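Phosphoserine aminotransferase SerC (Cytophaga hutchinsonii ATCC 33406, PDB 3FFR) probably catalyses the pyridoxal-phosphate-dependent transfer of an amino group from glutamate to 3-phosphohydroxypyruvate, yielding phosphoserine for serine biosynthesis. Local coordinates at residues Y16-L27 and M247-D258. Numbering follows the deposited sequence. Where two conformers were deposited one is given.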
ATOM      1  N   TYR A  16      15.627  -9.170  -6.055  1.00 27.60           N
ATOM      2  CA  TYR A  16      15.806 -10.394  -6.788  1.00 27.78           C
ATOM      3  C   TYR A  16      16.521  -9.975  -8.102  1.00 27.03           C
ATOM      4  O   TYR A  16      16.219  -8.915  -8.678  1.00 29.19           O
ATOM      5  CB  TYR A  16      14.472 -11.111  -7.013  1.00 28.71           C
ATOM      6  CG  TYR A  16      14.660 -12.548  -7.366  1.00 28.47           C
ATOM      7  CD1 TYR A  16      14.885 -13.507  -6.369  1.00 28.16           C
ATOM      8  CD2 TYR A  16      14.605 -12.979  -8.681  1.00 27.83           C
ATOM      9  CE1 TYR A  16      15.064 -14.839  -6.689  1.00 31.48           C
ATOM     10  CE2 TYR A  16      14.793 -14.315  -8.997  1.00 30.47           C
ATOM     11  CZ  TYR A  16      15.024 -15.232  -8.006  1.00 32.74           C
ATOM     12  OH  TYR A  16      15.225 -16.574  -8.319  1.00 33.77           O
ATOM     13  N   PRO A  17      17.472 -10.792  -8.581  1.00 29.08           N
ATOM     14  CA  PRO A  17      18.341 -10.321  -9.660  1.00 30.10           C
ATOM     15  C   PRO A  17      17.663  -9.983 -10.973  1.00 29.76           C
ATOM     16  O   PRO A  17      18.206  -9.227 -11.795  1.00 30.53           O
ATOM     17  CB  PRO A  17      19.359 -11.461  -9.824  1.00 31.35           C
ATOM     18  CG  PRO A  17      18.745 -12.632  -9.218  1.00 32.02           C
ATOM     19  CD  PRO A  17      17.865 -12.131  -8.104  1.00 30.50           C
ATOM     20  N   THR A  18      16.474 -10.505 -11.159  1.00 28.23           N
ATOM     21  CA  THR A  18      15.744 -10.249 -12.417  1.00 27.08           C
ATOM     22  C   THR A  18      14.840  -9.033 -12.362  1.00 28.62           C
ATOM     23  O   THR A  18      14.223  -8.650 -13.356  1.00 29.52           O
ATOM     24  CB  THR A  18      14.876 -11.453 -12.787  1.00 27.80           C
ATOM     25  OG1 THR A  18      13.981 -11.741 -11.695  1.00 29.19           O
ATOM     26  CG2 THR A  18      15.752 -12.678 -13.089  1.00 30.12           C
ATOM     27  N   VAL A  19      14.728  -8.445 -11.174  1.00 26.87           N
ATOM     28  CA  VAL A  19      13.786  -7.352 -10.980  1.00 27.46           C
ATOM     29  C   VAL A  19      14.069  -6.199 -11.900  1.00 30.19           C
ATOM     30  O   VAL A  19      13.141  -5.607 -12.475  1.00 28.79           O
ATOM     31  CB  VAL A  19      13.672  -6.908  -9.493  1.00 27.99           C
ATOM     32  CG1 VAL A  19      12.933  -5.569  -9.358  1.00 28.24           C
ATOM     33  CG2 VAL A  19      12.953  -7.988  -8.673  1.00 26.00           C
ATOM     34  N   ARG A  20      15.337  -5.862 -12.090  1.00 28.74           N
ATOM     35  CA  ARG A  20      15.638  -4.709 -12.977  1.00 31.28           C
ATOM     36  C   ARG A  20      15.042  -4.897 -14.361  1.00 30.00           C
ATOM     37  O   ARG A  20      14.359  -4.003 -14.890  1.00 32.03           O
ATOM     38  CB  ARG A  20      17.144  -4.446 -13.068  1.00 31.25           C
ATOM     39  CG  ARG A  20      17.482  -3.241 -13.908  1.00 37.84           C
ATOM     40  CD  ARG A  20      18.985  -2.988 -14.015  1.00 39.61           C
ATOM     41  NE  ARG A  20      19.145  -1.699 -14.687  1.00 49.97           N
ATOM     42  CZ  ARG A  20      19.368  -0.542 -14.065  1.00 49.82           C
ATOM     43  NH1 ARG A  20      19.572  -0.516 -12.747  1.00 43.52           N
ATOM     44  NH2 ARG A  20      19.446   0.570 -14.791  1.00 54.36           N
ATOM     45  N   GLN A  21      15.274  -6.058 -14.951  1.00 32.07           N
ATOM     46  CA  GLN A  21      14.752  -6.241 -16.308  0.50 31.98           C
ATOM     47  C   GLN A  21      13.233  -6.325 -16.296  1.00 31.10           C
ATOM     48  O   GLN A  21      12.594  -5.784 -17.212  1.00 30.18           O
ATOM     49  CB  GLN A  21      15.419  -7.383 -17.089  0.50 31.82           C
ATOM     50  CG  GLN A  21      14.878  -7.477 -18.545  0.50 38.74           C
ATOM     51  CD  GLN A  21      14.872  -6.136 -19.327  0.50 39.44           C
ATOM     52  OE1 GLN A  21      15.927  -5.527 -19.565  0.50 37.09           O
ATOM     53  NE2 GLN A  21      13.676  -5.701 -19.761  0.50 28.78           N
ATOM     54  N   HIS A  22      12.655  -6.914 -15.260  1.00 29.83           N
ATOM     55  CA  HIS A  22      11.185  -6.975 -15.157  1.00 29.30           C
ATOM     56  C   HIS A  22      10.556  -5.618 -15.002  1.00 29.88           C
ATOM     57  O   HIS A  22       9.453  -5.369 -15.512  1.00 29.72           O
ATOM     58  CB  HIS A  22      10.694  -7.907 -14.040  1.00 29.67           C
ATOM     59  CG  HIS A  22      11.040  -9.344 -14.249  1.00 32.21           C
ATOM     60  ND1 HIS A  22      10.845  -9.999 -15.453  1.00 28.70           N
ATOM     61  CD2 HIS A  22      11.506 -10.273 -13.382  1.00 29.46           C
ATOM     62  CE1 HIS A  22      11.211 -11.262 -15.317  1.00 33.06           C
ATOM     63  NE2 HIS A  22      11.606 -11.457 -14.071  1.00 31.10           N
HETATM   64  N   MSE A  23      11.255  -4.715 -14.309  1.00 29.13           N
HETATM   65  CA  MSE A  23      10.750  -3.357 -14.117  1.00 30.39           C
HETATM   66  C   MSE A  23      10.803  -2.610 -15.462  1.00 30.34           C
HETATM   67  O   MSE A  23       9.946  -1.770 -15.796  1.00 30.01           O
HETATM   68  CB  MSE A  23      11.549  -2.588 -13.082  1.00 31.25           C
HETATM   69  CG  MSE A  23      11.025  -1.179 -12.799  1.00 33.98           C
HETATM   70 SE   MSE A  23       9.376  -1.233 -11.826  0.75 33.67          SE
HETATM   71  CE  MSE A  23      10.158  -1.311 -10.027  1.00 35.94           C
ATOM     72  N   ILE A  24      11.820  -2.910 -16.248  1.00 30.05           N
ATOM     73  CA  ILE A  24      11.917  -2.263 -17.573  1.00 30.91           C
ATOM     74  C   ILE A  24      10.737  -2.729 -18.420  1.00 31.40           C
ATOM     75  O   ILE A  24      10.093  -1.950 -19.152  1.00 32.92           O
ATOM     76  CB  ILE A  24      13.239  -2.517 -18.280  1.00 32.10           C
ATOM     77  CG1 ILE A  24      14.371  -1.919 -17.457  1.00 34.26           C
ATOM     78  CG2 ILE A  24      13.211  -1.895 -19.661  1.00 32.79           C
ATOM     79  CD1 ILE A  24      14.205  -0.501 -17.172  1.00 40.47           C
ATOM     80  N   THR A  25      10.426  -4.008 -18.294  1.00 31.52           N
ATOM     81  CA  THR A  25       9.261  -4.551 -18.994  1.00 30.53           C
ATOM     82  C   THR A  25       7.979  -3.851 -18.534  1.00 30.18           C
ATOM     83  O   THR A  25       7.106  -3.507 -19.343  1.00 29.35           O
ATOM     84  CB  THR A  25       9.122  -6.055 -18.793  1.00 32.38           C
ATOM     85  OG1 THR A  25      10.299  -6.708 -19.281  1.00 30.63           O
ATOM     86  CG2 THR A  25       7.936  -6.591 -19.548  1.00 30.36           C
ATOM     87  N   ALA A  26       7.867  -3.637 -17.228  1.00 28.07           N
ATOM     88  CA  ALA A  26       6.683  -2.950 -16.642  1.00 28.54           C
ATOM     89  C   ALA A  26       6.506  -1.577 -17.238  1.00 31.19           C
ATOM     90  O   ALA A  26       5.397  -1.142 -17.556  1.00 32.19           O
ATOM     91  CB  ALA A  26       6.787  -2.848 -15.069  1.00 27.70           C
ATOM     92  N   LEU A  27       7.627  -0.887 -17.400  1.00 29.39           N
ATOM     93  CA  LEU A  27       7.565   0.472 -17.928  1.00 29.78           C
ATOM     94  C   LEU A  27       7.175   0.415 -19.397  1.00 29.69           C
ATOM     95  O   LEU A  27       6.322   1.181 -19.875  1.00 30.06           O
ATOM     96  CB  LEU A  27       8.908   1.176 -17.778  1.00 30.12           C
ATOM     97  CG  LEU A  27       9.340   1.483 -16.345  1.00 32.38           C
ATOM     98  CD1 LEU A  27      10.812   1.909 -16.307  1.00 37.42           C
ATOM     99  CD2 LEU A  27       8.388   2.501 -15.647  1.00 32.62           C
HETATM  100  N   MSE A 247       2.354  -2.468  -9.865  1.00 28.08           N
HETATM  101  CA  MSE A 247       3.773  -2.645 -10.196  1.00 27.75           C
HETATM  102  C   MSE A 247       4.290  -3.863  -9.455  1.00 24.91           C
HETATM  103  O   MSE A 247       4.944  -4.770 -10.035  1.00 28.03           O
HETATM  104  CB  MSE A 247       4.640  -1.410  -9.896  1.00 27.27           C
HETATM  105  CG  MSE A 247       4.147  -0.138 -10.583  1.00 27.98           C
HETATM  106 SE   MSE A 247       4.204  -0.249 -12.537  0.75 27.05          SE
HETATM  107  CE  MSE A 247       5.992   0.201 -12.874  1.00 29.49           C
ATOM    108  N   ASN A 248       4.008  -3.912  -8.146  1.00 26.46           N
ATOM    109  CA  ASN A 248       4.469  -5.042  -7.345  1.00 25.19           C
ATOM    110  C   ASN A 248       3.740  -6.342  -7.651  1.00 25.12           C
ATOM    111  O   ASN A 248       4.320  -7.414  -7.548  1.00 26.43           O
ATOM    112  CB  ASN A 248       4.492  -4.792  -5.834  1.00 25.09           C
ATOM    113  CG  ASN A 248       5.831  -4.295  -5.348  1.00 25.95           C
ATOM    114  OD1 ASN A 248       6.790  -4.154  -6.119  1.00 28.21           O
ATOM    115  ND2 ASN A 248       5.911  -4.012  -4.030  1.00 26.90           N
ATOM    116  N   ILE A 249       2.456  -6.266  -7.972  1.00 24.99           N
ATOM    117  CA  ILE A 249       1.726  -7.500  -8.349  1.00 26.23           C
ATOM    118  C   ILE A 249       2.371  -8.059  -9.629  1.00 26.10           C
ATOM    119  O   ILE A 249       2.575  -9.265  -9.788  1.00 27.18           O
ATOM    120  CB  ILE A 249       0.202  -7.248  -8.501  1.00 26.11           C
ATOM    121  CG1 ILE A 249      -0.383  -6.916  -7.109  1.00 26.64           C
ATOM    122  CG2 ILE A 249      -0.500  -8.497  -9.075  1.00 25.92           C
ATOM    123  CD1 ILE A 249      -1.865  -6.416  -7.122  1.00 28.84           C
ATOM    124  N   PHE A 250       2.732  -7.148 -10.529  1.00 27.33           N
ATOM    125  CA  PHE A 250       3.406  -7.526 -11.780  1.00 26.40           C
ATOM    126  C   PHE A 250       4.757  -8.163 -11.487  1.00 27.98           C
ATOM    127  O   PHE A 250       5.092  -9.268 -11.952  1.00 27.05           O
ATOM    128  CB  PHE A 250       3.622  -6.300 -12.670  1.00 26.58           C
ATOM    129  CG  PHE A 250       4.327  -6.596 -13.961  1.00 26.57           C
ATOM    130  CD1 PHE A 250       3.612  -7.085 -15.055  1.00 30.46           C
ATOM    131  CD2 PHE A 250       5.674  -6.339 -14.111  1.00 27.22           C
ATOM    132  CE1 PHE A 250       4.239  -7.331 -16.261  1.00 30.69           C
ATOM    133  CE2 PHE A 250       6.307  -6.594 -15.319  1.00 28.66           C
ATOM    134  CZ  PHE A 250       5.580  -7.093 -16.388  1.00 28.50           C
ATOM    135  N   LEU A 251       5.546  -7.463 -10.689  1.00 26.81           N
ATOM    136  CA  LEU A 251       6.887  -7.943 -10.374  1.00 28.44           C
ATOM    137  C   LEU A 251       6.818  -9.269  -9.625  1.00 26.99           C
ATOM    138  O   LEU A 251       7.646 -10.157  -9.834  1.00 26.90           O
ATOM    139  CB  LEU A 251       7.677  -6.917  -9.548  1.00 28.45           C
ATOM    140  CG  LEU A 251       8.073  -5.605 -10.221  1.00 28.03           C
ATOM    141  CD1 LEU A 251       8.724  -4.713  -9.146  1.00 29.99           C
ATOM    142  CD2 LEU A 251       9.021  -5.837 -11.446  1.00 28.55           C
ATOM    143  N   LEU A 252       5.824  -9.401  -8.754  1.00 27.86           N
ATOM    144  CA  LEU A 252       5.674 -10.644  -7.984  1.00 25.13           C
ATOM    145  C   LEU A 252       5.399 -11.859  -8.894  1.00 27.64           C
ATOM    146  O   LEU A 252       5.937 -12.959  -8.704  1.00 26.10           O
ATOM    147  CB  LEU A 252       4.606 -10.531  -6.884  1.00 26.50           C
ATOM    148  CG  LEU A 252       4.500 -11.707  -5.902  1.00 27.47           C
ATOM    149  CD1 LEU A 252       5.820 -11.984  -5.136  1.00 24.86           C
ATOM    150  CD2 LEU A 252       3.322 -11.474  -4.924  1.00 25.03           C
ATOM    151  N   GLY A 253       4.552 -11.663  -9.879  1.00 27.00           N
ATOM    152  CA  GLY A 253       4.237 -12.740 -10.818  1.00 29.27           C
ATOM    153  C   GLY A 253       5.460 -13.113 -11.635  1.00 27.27           C
ATOM    154  O   GLY A 253       5.691 -14.277 -11.903  1.00 27.21           O
ATOM    155  N   LYS A 254       6.265 -12.120 -11.992  1.00 26.85           N
ATOM    156  CA  LYS A 254       7.475 -12.385 -12.783  1.00 27.92           C
ATOM    157  C   LYS A 254       8.525 -13.123 -11.943  1.00 28.75           C
ATOM    158  O   LYS A 254       9.131 -14.117 -12.377  1.00 26.45           O
ATOM    159  CB  LYS A 254       8.078 -11.090 -13.334  1.00 28.51           C
ATOM    160  CG  LYS A 254       7.241 -10.399 -14.408  1.00 28.43           C
ATOM    161  CD  LYS A 254       7.050 -11.268 -15.656  1.00 29.84           C
ATOM    162  CE  LYS A 254       6.306 -10.542 -16.752  1.00 34.62           C
ATOM    163  NZ  LYS A 254       6.163 -11.387 -17.980  1.00 38.86           N
ATOM    164  N   VAL A 255       8.762 -12.629 -10.732  1.00 28.53           N
ATOM    165  CA  VAL A 255       9.776 -13.242  -9.832  1.00 26.46           C
ATOM    166  C   VAL A 255       9.371 -14.625  -9.407  1.00 26.54           C
ATOM    167  O   VAL A 255      10.180 -15.563  -9.367  1.00 26.80           O
ATOM    168  CB  VAL A 255      10.065 -12.335  -8.603  1.00 28.46           C
ATOM    169  CG1 VAL A 255      10.794 -13.080  -7.483  1.00 25.38           C
ATOM    170  CG2 VAL A 255      10.850 -11.078  -9.079  1.00 28.69           C
ATOM    171  N   THR A 256       8.097 -14.784  -9.102  1.00 26.43           N
ATOM    172  CA  THR A 256       7.637 -16.126  -8.734  1.00 23.98           C
ATOM    173  C   THR A 256       7.784 -17.054  -9.930  1.00 26.78           C
ATOM    174  O   THR A 256       8.052 -18.239  -9.748  1.00 27.63           O
ATOM    175  CB  THR A 256       6.220 -16.168  -8.176  1.00 24.63           C
ATOM    176  OG1 THR A 256       5.291 -15.515  -9.074  1.00 29.30           O
ATOM    177  CG2 THR A 256       6.173 -15.463  -6.796  1.00 25.23           C
ATOM    178  N   GLY A 257       7.634 -16.520 -11.139  1.00 27.53           N
ATOM    179  CA  GLY A 257       7.850 -17.350 -12.348  1.00 28.48           C
ATOM    180  C   GLY A 257       9.291 -17.835 -12.394  1.00 28.48           C
ATOM    181  O   GLY A 257       9.605 -19.024 -12.663  1.00 26.96           O
ATOM    182  N   ASP A 258      10.180 -16.909 -12.106  1.00 28.47           N
ATOM    183  CA  ASP A 258      11.607 -17.208 -12.082  1.00 28.39           C
ATOM    184  C   ASP A 258      11.876 -18.273 -11.010  1.00 27.89           C
ATOM    185  O   ASP A 258      12.655 -19.194 -11.202  1.00 26.86           O
ATOM    186  CB  ASP A 258      12.449 -15.941 -11.792  1.00 29.87           C
ATOM    187  CG  ASP A 258      12.379 -14.904 -12.907  1.00 34.64           C
ATOM    188  OD1 ASP A 258      12.289 -15.322 -14.086  1.00 33.80           O
ATOM    189  OD2 ASP A 258      12.435 -13.683 -12.608  1.00 28.19           O
TER
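Asp258 receives two hydrogen bonds from 16-27 on one carboxylate oxygen. Its OD2 accepts from His22 NE2 at 2.8 Å on the syn side, the N-H...O angle being 165° and the oxygen lying almost in the imidazole plane. Thr18 OG1 donates to the anti side of OD2 at 2.6 Å, but from well out of the carboxylate plane. This pair of donors fixes the rotation of the carboxylate, which lies nearly coplanar with the imidazole.

Two CH-pi contacts flank this polar group. Lys254 CB sits 3.4 Å from the centroid of the His22 ring, directly over its centre, while the lysine chain, bent at chi2, leads its amine away. Val255 CG1 lies over one face of the Tyr16 ring, and Pro17 CD covers the opposite face. The other branch of the valine, CG2, meets Val19 CG2 at 3.8 Å.

Farther along, the packing is mostly apolar. Leu251 straddles neighbouring residues, CD2 against His22 CB and CD1 against Met23 CE. Phe250, with CG anti to the backbone N (chi1 179°), turns its ring edge to Thr25 CG2 and, the one polar partner here, His22 O. The selenomethionine Met247 bends so that its CE lies 3.8 Å from both Met23 SE and Ala26 CB.

This is helix-helix packing nearer antiparallel than parallel (axes 10.0 Å and 133° apart), fastened at one end by a His-carboxylate hydrogen bond. It joins an N-terminal helix at the subunit interface, where Arg20 forms a salt bridge with Asp28 of the second subunit, to helix 246-262, whose Ile249 and Leu252 turn to helix 39-55 and strand 62-67; Phe250 also reaches helix 39-55.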